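PDB 4D74: protein-tyrosine-phosphatase AMSI from Erwinia amylovora, which probably removes phosphate from protein tyrosines as a low molecular weight phosphatase, serving the production of amylovoran, an exopolysaccharide virulence factor. Local coordinates for residues S70-E73 / T74-I77; S76-A79 / N80-V84. The protein carries 1 engineered substitution. One frame throughout, in Å; residues are numbered along the deposited sequence.

Overall arrangement
Both contacts belong to helix 73-81 and the turns at its ends, so that together they tell how one short helix starts and stops. Interaction 1 comes first along the chain, where the loop after strand 57-62 enters the helix. Interaction 2 takes over at Ser76 and Ile77, which the two share, and follows the helix to its last turn and out to Val84. Their centres lie about 9 Å apart. Helix 147-169 is a common neighbour, through Arg147 and Phe150 near the start and Arg147, Glu151 and Tyr154 near the end. The start lies nearer the probable active-site residue Arg41, about 8 Å between its side chain and that of Ala75 against about 11 Å for Val78; Asp72 is about 9 Å from Asp141, the probable proton donor.

Interaction 1 of 2, residues S70-E73 / T74-I77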
ATOM      1  N   SER A  70     -16.721  -6.715 -25.036  1.00 20.43           N
ATOM      2  CA  SER A  70     -17.050  -5.352 -24.586  1.00 21.06           C
ATOM      3  C   SER A  70     -17.239  -5.392 -23.084  1.00 20.22           C
ATOM      4  O   SER A  70     -17.224  -6.468 -22.455  1.00 20.70           O
ATOM      5  CB  SER A  70     -18.305  -4.841 -25.303  1.00 23.68           C
ATOM      6  OG  SER A  70     -19.446  -5.595 -24.952  1.00 26.49           O
ATOM      7  N   ALA A  71     -17.414  -4.216 -22.473  1.00 20.56           N
ATOM      8  CA  ALA A  71     -17.625  -4.163 -21.054  1.00 21.79           C
ATOM      9  C   ALA A  71     -18.946  -4.855 -20.697  1.00 23.05           C
ATOM     10  O   ALA A  71     -19.921  -4.848 -21.478  1.00 23.62           O
ATOM     11  CB  ALA A  71     -17.606  -2.723 -20.561  1.00 24.36           C
ATOM     12  N   ASP A  72     -18.951  -5.492 -19.538  1.00 22.26           N
ATOM     13  CA  ASP A  72     -20.151  -6.103 -18.997  1.00 23.42           C
ATOM     14  C   ASP A  72     -21.328  -5.134 -19.029  1.00 24.30           C
ATOM     15  O   ASP A  72     -21.201  -3.963 -18.708  1.00 21.57           O
ATOM     16  CB  ASP A  72     -19.875  -6.540 -17.554  1.00 25.36           C
ATOM     17  CG  ASP A  72     -21.076  -7.125 -16.873  1.00 29.15           C
ATOM     18  OD1 ASP A  72     -21.273  -8.341 -17.006  1.00 32.73           O
ATOM     19  OD2 ASP A  72     -21.839  -6.403 -16.217  1.00 27.66           O
ATOM     20  N   GLU A  73     -22.502  -5.632 -19.413  1.00 24.90           N
ATOM     21  CA  GLU A  73     -23.688  -4.780 -19.530  1.00 27.28           C
ATOM     22  C   GLU A  73     -24.053  -4.067 -18.243  1.00 22.94           C
ATOM     23  O   GLU A  73     -24.375  -2.895 -18.272  1.00 23.99           O
ATOM     24  CB  GLU A  73     -24.891  -5.623 -19.984  1.00 31.66           C
ATOM     25  CG  GLU A  73     -26.149  -4.836 -20.341  1.00 41.54           C
ATOM     26  CD  GLU A  73     -27.389  -5.734 -20.477  1.00 49.87           C
ATOM     27  OE1 GLU A  73     -27.269  -6.883 -20.968  1.00 55.18           O
ATOM     28  OE2 GLU A  73     -28.493  -5.291 -20.081  1.00 58.25           O
ATOM     29  N   THR A  74     -24.020  -4.766 -17.118  1.00 23.39           N
ATOM     30  CA  THR A  74     -24.404  -4.163 -15.857  1.00 23.29           C
ATOM     31  C   THR A  74     -23.348  -3.166 -15.392  1.00 21.41           C
ATOM     32  O   THR A  74     -23.698  -2.104 -14.907  1.00 22.35           O
ATOM     33  CB  THR A  74     -24.637  -5.209 -14.756  1.00 25.81           C
ATOM     34  OG1 THR A  74     -25.553  -6.193 -15.245  1.00 30.49           O
ATOM     35  CG2 THR A  74     -25.214  -4.561 -13.524  1.00 25.69           C
ATOM     36  N   ALA A  75     -22.081  -3.503 -15.594  1.00 21.18           N
ATOM     37  CA  ALA A  75     -21.007  -2.570 -15.277  1.00 20.71           C
ATOM     38  C   ALA A  75     -21.191  -1.259 -16.063  1.00 20.14           C
ATOM     39  O   ALA A  75     -21.015  -0.169 -15.537  1.00 21.05           O
ATOM     40  CB  ALA A  75     -19.662  -3.208 -15.595  1.00 21.83           C
ATOM     41  N   SER A  76     -21.548  -1.380 -17.341  1.00 22.05           N
ATOM     42  CA  SER A  76     -21.751  -0.234 -18.211  0.50 22.92           C
ATOM     43  C   SER A  76     -22.939   0.630 -17.748  1.00 22.45           C
ATOM     44  O   SER A  76     -22.851   1.860 -17.682  1.00 23.10           O
ATOM     45  CB  SER A  76     -21.951  -0.744 -19.647  0.50 23.73           C
ATOM     46  OG  SER A  76     -22.225   0.309 -20.539  0.50 26.04           O
ATOM     47  N   ILE A  77     -24.051  -0.010 -17.430  1.00 23.23           N
ATOM     48  CA  ILE A  77     -25.231   0.699 -16.915  1.00 24.37           C
ATOM     49  C   ILE A  77     -24.927   1.515 -15.677  1.00 23.47           C
ATOM     50  O   ILE A  77     -25.239   2.698 -15.602  1.00 24.79           O
ATOM     51  CB  ILE A  77     -26.395  -0.280 -16.658  1.00 27.93           C
ATOM     52  CG1 ILE A  77     -26.897  -0.807 -18.007  1.00 30.86           C
ATOM     53  CG2 ILE A  77     -27.517   0.408 -15.881  1.00 30.74           C
ATOM     54  CD1 ILE A  77     -27.736  -2.063 -17.905  1.00 33.89           C
TER
HETATM   55  O   HOH W   1     -24.037  -7.901 -17.240  1.00 47.51           O
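The flat carboxylate of Asp72 turns OD2 to the first turn of the helix, where Ala75 N meets the lone pair of OD2 that points away from OD1, over 3.0 Å and fairly straight at 161°. Thr74 N also approaches OD2, at 2.9 Å, but so bent that this bond is weak. OD1, on the other branch, takes a weak bond from a water that itself accepts from Thr74 N. CG is anti to the backbone N (chi1 177°), which puts it beside the carbonyl carbon, so the short side chain leans forward to the amides of the first turn, which have no preceding turn to bond them; Asp suits the place because one carboxylate oxygen reaches both amides on a short side chain and its negative charge should be favoured by the positive end of the helix dipole.

Backbone bonding then begins: Ser76 N donates to Asp72 O at 2.9 Å and Ile77 N to Glu73 O at 3.0 Å. The extended Glu73 lies alongside Ile77, both pointing the same way, with OE2 4.0 Å from the methyl CD1. Leu86 touches the small Ala75. Such an aspartate is a classic N-cap, here opening helix 73-81 after the loop from strand 57-62.

Interaction 2 of 2, residues S76-A79 / N80-V84; sequences SIVA and NEHGV
Val78 O is gripped twice by His82. The ring nitrogen ND1 donates to it at 2.9 Å, nearly straight at 163°, and the backbone N of His82 adds a weak bond at 3.3 Å. The same N-H also makes a weak bond to Ala79 O, so it is shared between two carbonyls. The carbonyl oxygen of Val78 lies close to the imidazole plane, at the edge of the ring, whereas ND1 stands above the plane of the carbonyl group. CG of His82 sits beside its own backbone N (chi1 -64°), which folds the ring back alongside Val78, whose CG1 is 4.1 Å from ND1. Histidine suits the place just past the helix end: one edge bonds the carbonyl, while the ring stacks with Tyr154 of helix 147-169.

The helix ends here in a Schellman motif. Val84 N reaches back to Ala79 O at 2.9 Å, giving that oxygen its second donor, and inside this bond Gly83 N bonds to Asn80 O. Gly83 is the C-prime residue and has a positive phi of 84°; a CB there would press on the preceding carbonyl oxygen, so glycine fits. The reversal also brings Val84 CB to 4.2 Å from Ala79 CB, a small apolar touch, and Val84 goes on to meet Leu48 and Arg47 of helix 41-52.

Asn80 ties the departing chain to the helix. Its ND2 donates to Val84 O at 3.0 Å, the acceptor lying near the amide plane, and donates also to a water that is hydrogen-bonded to Ser76 OG. An amide suits the post, since the two N-H bonds of one nitrogen can serve the carbonyl and the water. The extended Glu81 crosses Ile77 at a slant, OE2 lying 3.7 Å from CG2, and forms a salt bridge with Arg147 of helix 147-169.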
ATOM      1  N   SER A  76     -21.548  -1.380 -17.341  1.00 22.05           N
ATOM      2  CA  SER A  76     -21.751  -0.234 -18.211  0.50 22.92           C
ATOM      3  C   SER A  76     -22.939   0.630 -17.748  1.00 22.45           C
ATOM      4  O   SER A  76     -22.851   1.860 -17.682  1.00 23.10           O
ATOM      5  CB  SER A  76     -21.951  -0.744 -19.647  0.50 23.73           C
ATOM      6  OG  SER A  76     -22.225   0.309 -20.539  0.50 26.04           O
ATOM      7  N   ILE A  77     -24.051  -0.010 -17.430  1.00 23.23           N
ATOM      8  CA  ILE A  77     -25.231   0.699 -16.915  1.00 24.37           C
ATOM      9  C   ILE A  77     -24.927   1.515 -15.677  1.00 23.47           C
ATOM     10  O   ILE A  77     -25.239   2.698 -15.602  1.00 24.79           O
ATOM     11  CB  ILE A  77     -26.395  -0.280 -16.658  1.00 27.93           C
ATOM     12  CG1 ILE A  77     -26.897  -0.807 -18.007  1.00 30.86           C
ATOM     13  CG2 ILE A  77     -27.517   0.408 -15.881  1.00 30.74           C
ATOM     14  CD1 ILE A  77     -27.736  -2.063 -17.905  1.00 33.89           C
ATOM     15  N   VAL A  78     -24.236   0.892 -14.731  1.00 22.08           N
ATOM     16  CA  VAL A  78     -23.920   1.551 -13.475  1.00 22.62           C
ATOM     17  C   VAL A  78     -22.954   2.709 -13.717  1.00 22.42           C
ATOM     18  O   VAL A  78     -23.151   3.811 -13.201  1.00 24.54           O
ATOM     19  CB  VAL A  78     -23.350   0.528 -12.457  1.00 23.87           C
ATOM     20  CG1 VAL A  78     -22.799   1.232 -11.241  1.00 23.00           C
ATOM     21  CG2 VAL A  78     -24.431  -0.482 -12.079  1.00 23.19           C
ATOM     22  N   ALA A  79     -21.936   2.486 -14.534  1.00 20.74           N
ATOM     23  CA  ALA A  79     -20.986   3.552 -14.811  1.00 19.79           C
ATOM     24  C   ALA A  79     -21.674   4.731 -15.482  1.00 22.44           C
ATOM     25  O   ALA A  79     -21.411   5.877 -15.140  1.00 20.66           O
ATOM     26  CB  ALA A  79     -19.847   3.039 -15.661  1.00 20.31           C
ATOM     27  N   ASN A  80     -22.566   4.436 -16.427  1.00 24.11           N
ATOM     28  CA  ASN A  80     -23.280   5.502 -17.129  1.00 25.93           C
ATOM     29  C   ASN A  80     -24.105   6.378 -16.194  1.00 25.45           C
ATOM     30  O   ASN A  80     -24.145   7.603 -16.385  1.00 25.45           O
ATOM     31  CB  ASN A  80     -24.230   4.908 -18.193  1.00 27.85           C
ATOM     32  CG  ASN A  80     -23.504   4.308 -19.400  1.00 30.81           C
ATOM     33  OD1 ASN A  80     -24.133   3.623 -20.199  1.00 31.23           O
ATOM     34  ND2 ASN A  80     -22.195   4.535 -19.540  1.00 31.79           N
ATOM     35  N   GLU A  81     -24.755   5.754 -15.219  1.00 26.63           N
ATOM     36  CA  GLU A  81     -25.538   6.461 -14.202  1.00 30.21           C
ATOM     37  C   GLU A  81     -24.683   7.462 -13.463  1.00 30.29           C
ATOM     38  O   GLU A  81     -25.157   8.526 -13.110  1.00 31.25           O
ATOM     39  CB  GLU A  81     -26.162   5.488 -13.215  1.00 34.38           C
ATOM     40  CG  GLU A  81     -27.324   4.713 -13.804  1.00 40.93           C
ATOM     41  CD  GLU A  81     -27.756   3.537 -12.954  1.00 48.09           C
ATOM     42  OE1 GLU A  81     -27.152   3.286 -11.882  1.00 53.30           O
ATOM     43  OE2 GLU A  81     -28.710   2.853 -13.376  1.00 56.87           O
ATOM     44  N   HIS A  82     -23.400   7.149 -13.284  1.00 27.31           N
ATOM     45  CA  HIS A  82     -22.477   8.077 -12.642  1.00 28.65           C
ATOM     46  C   HIS A  82     -21.669   8.925 -13.615  1.00 27.24           C
ATOM     47  O   HIS A  82     -20.693   9.545 -13.227  1.00 31.06           O
ATOM     48  CB  HIS A  82     -21.534   7.290 -11.745  1.00 28.19           C
ATOM     49  CG  HIS A  82     -22.222   6.600 -10.621  1.00 28.26           C
ATOM     50  ND1 HIS A  82     -22.719   5.317 -10.718  1.00 29.18           N
ATOM     51  CD2 HIS A  82     -22.475   7.010  -9.360  1.00 29.23           C
ATOM     52  CE1 HIS A  82     -23.251   4.968  -9.564  1.00 29.37           C
ATOM     53  NE2 HIS A  82     -23.126   5.980  -8.726  1.00 33.44           N
ATOM     54  N   GLY A  83     -22.038   8.941 -14.888  1.00 26.39           N
ATOM     55  CA  GLY A  83     -21.424   9.838 -15.852  1.00 25.54           C
ATOM     56  C   GLY A  83     -20.130   9.355 -16.474  1.00 24.62           C
ATOM     57  O   GLY A  83     -19.387  10.137 -17.072  1.00 27.27           O
ATOM     58  N   VAL A  84     -19.855   8.052 -16.333  1.00 22.25           N
ATOM     59  CA  VAL A  84     -18.687   7.447 -16.902  1.00 22.62           C
ATOM     60  C   VAL A  84     -19.080   6.470 -18.008  1.00 21.89           C
ATOM     61  O   VAL A  84     -19.969   5.660 -17.833  1.00 24.31           O
ATOM     62  CB  VAL A  84     -17.866   6.734 -15.788  1.00 23.53           C
ATOM     63  CG1 VAL A  84     -16.764   5.884 -16.373  1.00 23.42           C
ATOM     64  CG2 VAL A  84     -17.326   7.787 -14.797  1.00 24.82           C
TER
HETATM   65  O   HOH W   2     -20.787   2.752 -21.533  1.00 33.17           O